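PDB 3M0G: farnesyl diphosphate synthase from Rhodobacter capsulatus, which probably condenses farnesyl diphosphate with isopentenyl diphosphate, in a magnesium-dependent reaction, to give the geranylgeranyl diphosphate used for carotenoids and diterpenes. Local coordinates for residues P200-I214 and A256-Y270. Numbering follows the deposited sequence.
Sequences PLTAYATALGLAFQI and AADLVAEAEAALAPY. Unlike the reference sequence in segment 200-214: Pro200 (reference Leu), Thr202 (reference Ala).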
loop_
_atom_site.group_PDB
_atom_site.type_symbol
_atom_site.label_atom_id
_atom_site.label_comp_id
_atom_site.label_asym_id
_atom_site.label_seq_id
_atom_site.Cartn_x
_atom_site.Cartn_y
_atom_site.Cartn_z
ATOM N N PRO B 200 13.756 -4.657 22.795
ATOM C CA PRO B 200 14.299 -3.369 23.214
ATOM C C PRO B 200 14.009 -2.210 22.271
ATOM O O PRO B 200 13.726 -1.126 22.726
ATOM C CB PRO B 200 15.813 -3.612 23.269
ATOM C CG PRO B 200 15.962 -5.063 23.515
ATOM C CD PRO B 200 14.765 -5.737 22.883
ATOM N N LEU B 201 14.101 -2.426 20.971
ATOM C CA LEU B 201 13.809 -1.358 20.036
ATOM C C LEU B 201 12.304 -1.054 19.984
ATOM O O LEU B 201 11.918 0.111 19.834
ATOM C CB LEU B 201 14.366 -1.666 18.652
ATOM C CG LEU B 201 15.892 -1.494 18.584
ATOM C CD1 LEU B 201 16.457 -2.313 17.450
ATOM C CD2 LEU B 201 16.222 -0.008 18.418
ATOM N N THR B 202 11.470 -2.077 20.175
ATOM C CA THR B 202 10.005 -1.865 20.288
ATOM C C THR B 202 9.623 -1.015 21.519
ATOM O O THR B 202 8.736 -0.151 21.453
ATOM C CB THR B 202 9.245 -3.221 20.301
ATOM O OG1 THR B 202 9.579 -3.961 19.124
ATOM C CG2 THR B 202 7.728 -3.019 20.332
ATOM N N ALA B 203 10.305 -1.245 22.635
ATOM C CA ALA B 203 10.024 -0.531 23.880
ATOM C C ALA B 203 10.501 0.919 23.787
ATOM O O ALA B 203 9.783 1.841 24.175
ATOM C CB ALA B 203 10.662 -1.262 25.086
ATOM N N TYR B 204 11.731 1.084 23.298
ATOM C CA TYR B 204 12.320 2.368 22.914
ATOM C C TYR B 204 11.344 3.200 22.085
ATOM O O TYR B 204 11.078 4.364 22.386
ATOM C CB TYR B 204 13.621 2.125 22.130
ATOM C CG TYR B 204 14.191 3.336 21.402
ATOM C CD1 TYR B 204 14.904 4.336 22.092
ATOM C CD2 TYR B 204 14.027 3.480 20.021
ATOM C CE1 TYR B 204 15.421 5.454 21.414
ATOM C CE2 TYR B 204 14.541 4.594 19.334
ATOM C CZ TYR B 204 15.237 5.566 20.028
ATOM O OH TYR B 204 15.743 6.660 19.350
ATOM N N ALA B 205 10.801 2.578 21.055
ATOM C CA ALA B 205 9.931 3.251 20.086
ATOM C C ALA B 205 8.554 3.642 20.641
ATOM O O ALA B 205 8.041 4.712 20.324
ATOM C CB ALA B 205 9.786 2.361 18.852
ATOM N N THR B 206 7.980 2.772 21.470
ATOM C CA THR B 206 6.723 3.033 22.170
ATOM C C THR B 206 6.867 4.313 23.016
ATOM O O THR B 206 5.995 5.190 22.979
ATOM C CB THR B 206 6.329 1.829 23.090
ATOM O OG1 THR B 206 6.263 0.622 22.319
ATOM C CG2 THR B 206 4.990 2.062 23.767
ATOM N N ALA B 207 7.979 4.431 23.750
ATOM C CA ALA B 207 8.242 5.629 24.562
ATOM C C ALA B 207 8.587 6.852 23.712
ATOM O O ALA B 207 8.024 7.933 23.932
ATOM C CB ALA B 207 9.304 5.371 25.617
ATOM N N LEU B 208 9.499 6.676 22.751
ATOM C CA LEU B 208 9.859 7.721 21.785
ATOM C C LEU B 208 8.666 8.290 20.992
ATOM O O LEU B 208 8.577 9.511 20.782
ATOM C CB LEU B 208 10.952 7.223 20.818
ATOM C CG LEU B 208 11.398 8.177 19.695
ATOM C CD1 LEU B 208 11.912 9.500 20.255
ATOM C CD2 LEU B 208 12.459 7.549 18.775
ATOM N N GLY B 209 7.771 7.410 20.550
ATOM C CA GLY B 209 6.628 7.803 19.752
ATOM C C GLY B 209 5.686 8.722 20.503
ATOM O O GLY B 209 5.203 9.723 19.962
ATOM N N LEU B 210 5.426 8.387 21.760
ATOM C CA LEU B 210 4.599 9.256 22.588
ATOM C C LEU B 210 5.303 10.571 22.974
ATOM O O LEU B 210 4.683 11.630 22.934
ATOM C CB LEU B 210 4.064 8.502 23.804
ATOM C CG LEU B 210 3.091 9.235 24.739
ATOM C CD1 LEU B 210 1.950 9.887 23.991
ATOM C CD2 LEU B 210 2.590 8.258 25.795
ATOM N N ALA B 211 6.594 10.517 23.321
ATOM C CA ALA B 211 7.375 11.755 23.500
ATOM C C ALA B 211 7.325 12.644 22.255
ATOM O O ALA B 211 7.293 13.860 22.357
ATOM C CB ALA B 211 8.847 11.432 23.852
ATOM N N PHE B 212 7.380 12.027 21.078
ATOM C CA PHE B 212 7.351 12.748 19.793
ATOM C C PHE B 212 6.087 13.590 19.657
ATOM O O PHE B 212 6.148 14.784 19.378
ATOM C CB PHE B 212 7.456 11.734 18.638
ATOM C CG PHE B 212 7.266 12.319 17.265
ATOM C CD1 PHE B 212 6.001 12.387 16.688
ATOM C CD2 PHE B 212 8.349 12.753 16.524
ATOM C CE1 PHE B 212 5.834 12.918 15.400
ATOM C CE2 PHE B 212 8.184 13.276 15.235
ATOM C CZ PHE B 212 6.929 13.367 14.685
ATOM N N GLN B 213 4.945 12.967 19.875
ATOM C CA GLN B 213 3.673 13.652 19.713
ATOM C C GLN B 213 3.451 14.725 20.774
ATOM O O GLN B 213 3.019 15.839 20.447
ATOM C CB GLN B 213 2.526 12.670 19.703
ATOM C CG GLN B 213 1.203 13.345 19.388
ATOM C CD GLN B 213 1.188 13.982 18.008
ATOM O OE1 GLN B 213 1.592 13.361 17.011
ATOM N NE2 GLN B 213 0.719 15.222 17.938
ATOM N N ILE B 214 3.749 14.390 22.031
ATOM C CA ILE B 214 3.741 15.374 23.126
ATOM C C ILE B 214 4.585 16.628 22.791
ATOM O O ILE B 214 4.096 17.758 22.920
ATOM C CB ILE B 214 4.117 14.731 24.499
ATOM C CG1 ILE B 214 3.154 13.581 24.809
ATOM C CG2 ILE B 214 4.076 15.768 25.619
ATOM C CD1 ILE B 214 3.523 12.700 26.012
ATOM N N ALA B 256 6.917 14.164 28.603
ATOM C CA ALA B 256 7.793 13.967 27.455
ATOM C C ALA B 256 9.206 13.586 27.895
ATOM O O ALA B 256 9.835 12.722 27.277
ATOM C CB ALA B 256 7.807 15.221 26.576
ATOM N N ALA B 257 9.687 14.192 28.974
ATOM C CA ALA B 257 11.051 13.920 29.450
ATOM C C ALA B 257 11.123 12.553 30.145
ATOM O O ALA B 257 12.088 11.835 29.980
ATOM C CB ALA B 257 11.531 15.030 30.380
ATOM N N ASP B 258 10.083 12.201 30.901
ATOM C CA ASP B 258 10.000 10.869 31.518
ATOM C C ASP B 258 9.940 9.730 30.477
ATOM O O ASP B 258 10.492 8.660 30.707
ATOM C CB ASP B 258 8.801 10.781 32.464
ATOM C CG ASP B 258 9.021 11.527 33.788
ATOM O OD1 ASP B 258 10.046 12.241 33.951
ATOM O OD2 ASP B 258 8.150 11.398 34.680
ATOM N N LEU B 259 9.254 9.958 29.357
ATOM C CA LEU B 259 9.159 8.947 28.288
ATOM C C LEU B 259 10.480 8.786 27.534
ATOM O O LEU B 259 10.836 7.687 27.138
ATOM C CB LEU B 259 8.010 9.249 27.331
ATOM C CG LEU B 259 6.589 9.069 27.853
ATOM C CD1 LEU B 259 5.648 9.781 26.927
ATOM C CD2 LEU B 259 6.204 7.581 28.017
ATOM N N VAL B 260 11.211 9.882 27.361
ATOM C CA VAL B 260 12.555 9.840 26.777
ATOM C C VAL B 260 13.525 9.048 27.669
ATOM O O VAL B 260 14.388 8.331 27.168
ATOM C CB VAL B 260 13.080 11.256 26.456
ATOM C CG1 VAL B 260 14.590 11.272 26.200
ATOM C CG2 VAL B 260 12.325 11.826 25.252
ATOM N N ALA B 261 13.357 9.154 28.985
ATOM C CA ALA B 261 14.175 8.371 29.917
ATOM C C ALA B 261 13.765 6.904 29.852
ATOM O O ALA B 261 14.599 6.024 29.980
ATOM C CB ALA B 261 14.066 8.916 31.340
ATOM N N GLU B 262 12.476 6.640 29.621
ATOM C CA GLU B 262 11.998 5.265 29.480
ATOM C C GLU B 262 12.555 4.653 28.192
ATOM O O GLU B 262 12.906 3.475 28.171
ATOM C CB GLU B 262 10.467 5.185 29.448
ATOM C CG GLU B 262 9.736 5.864 30.603
ATOM C CD GLU B 262 9.469 4.955 31.791
ATOM O OE1 GLU B 262 10.437 4.457 32.409
ATOM O OE2 GLU B 262 8.278 4.753 32.129
ATOM N N ALA B 263 12.618 5.473 27.133
ATOM C CA ALA B 263 13.129 5.052 25.838
ATOM C C ALA B 263 14.620 4.744 25.910
ATOM O O ALA B 263 15.072 3.775 25.318
ATOM C CB ALA B 263 12.864 6.105 24.795
ATOM N N GLU B 264 15.366 5.576 26.630
ATOM C CA GLU B 264 16.810 5.379 26.838
ATOM C C GLU B 264 17.099 4.123 27.638
ATOM O O GLU B 264 18.096 3.444 27.385
ATOM C CB GLU B 264 17.419 6.559 27.596
ATOM C CG GLU B 264 17.651 7.811 26.783
ATOM C CD GLU B 264 18.255 8.907 27.618
ATOM O OE1 GLU B 264 17.510 9.578 28.365
ATOM O OE2 GLU B 264 19.482 9.085 27.554
ATOM N N ALA B 265 16.249 3.848 28.629
ATOM C CA ALA B 265 16.412 2.675 29.499
ATOM C C ALA B 265 16.120 1.388 28.719
ATOM O O ALA B 265 16.757 0.361 28.946
ATOM C CB ALA B 265 15.500 2.788 30.735
ATOM N N ALA B 266 15.162 1.452 27.793
ATOM C CA ALA B 266 14.854 0.301 26.927
ATOM C C ALA B 266 16.067 -0.231 26.152
ATOM O O ALA B 266 16.087 -1.403 25.746
ATOM C CB ALA B 266 13.714 0.632 25.978
ATOM N N LEU B 267 17.087 0.611 25.976
ATOM C CA LEU B 267 18.245 0.260 25.143
ATOM C C LEU B 267 19.489 -0.161 25.941
ATOM O O LEU B 267 20.554 -0.444 25.367
ATOM C CB LEU B 267 18.560 1.387 24.155
ATOM C CG LEU B 267 17.478 1.748 23.120
ATOM C CD1 LEU B 267 18.009 2.868 22.236
ATOM C CD2 LEU B 267 17.053 0.579 22.258
ATOM N N ALA B 268 19.329 -0.253 27.256
ATOM C CA ALA B 268 20.364 -0.789 28.147
ATOM C C ALA B 268 21.040 -2.088 27.668
ATOM O O ALA B 268 22.252 -2.215 27.828
ATOM C CB ALA B 268 19.827 -0.938 29.591
ATOM N N PRO B 269 20.286 -3.038 27.056
ATOM C CA PRO B 269 20.945 -4.243 26.515
ATOM C C PRO B 269 22.143 -3.946 25.598
ATOM O O PRO B 269 23.169 -4.625 25.688
ATOM C CB PRO B 269 19.831 -4.923 25.708
ATOM C CG PRO B 269 18.583 -4.503 26.365
ATOM C CD PRO B 269 18.814 -3.131 26.942
ATOM N N TYR B 270 22.007 -2.923 24.752
ATOM C CA TYR B 270 23.012 -2.565 23.753
ATOM C C TYR B 270 24.243 -1.813 24.289
ATOM O O TYR B 270 25.186 -1.558 23.539
ATOM C CB TYR B 270 22.374 -1.758 22.618
ATOM C CG TYR B 270 21.207 -2.434 21.921
ATOM C CD1 TYR B 270 21.406 -3.545 21.096
ATOM C CD2 TYR B 270 19.913 -1.955 22.077
ATOM C CE1 TYR B 270 20.336 -4.155 20.446
ATOM C CE2 TYR B 270 18.832 -2.559 21.436
ATOM C CZ TYR B 270 19.057 -3.662 20.624
ATOM O OH TYR B 270 17.997 -4.257 19.979
#
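With chi1 at -70° and chi2 near trans, Leu259 turns its CG away from its own carbonyl carbon and drops as a knob into the hole formed by Ala207, Leu210, Ala211 and Ile214. Its CD1 presses on Leu210 CG at 3.4 Å, tighter than usual for two carbons, and also meets Ile214 CD1. Tyr204, with CG swung trans to its backbone N (chi1 167°), instead lays its ring beside Leu267, whose CD1 comes within 3.4 Å of Tyr204 CD1. Ala263 O lies at the ring's edge, in its plane, while the phenol OH is hydrogen-bonded to Leu277 O on helix 275-285, so a residue both greasy and polar suits this buried spot. Segments 200-214 and 256-265 run antiparallel (168°), their axes 7.7 Å apart at closest approach, within the predominantly α-helical fold of the polyprenyl synthases. Alanines permit that closeness: Ala207 CB rests 3.2 Å from Leu259 O and 3.7 Å from Ala263 CB, and Ala203 CB meets Ala266 CB. A type I turn from Ala265 to Ala268 leads into Pro269 and Tyr270; compact Pro200 fits against Pro269 and crosses Tyr270 at about a right angle, its CB 3.7 Å from Tyr270 CE2; the Tyr270 ring also meets His56.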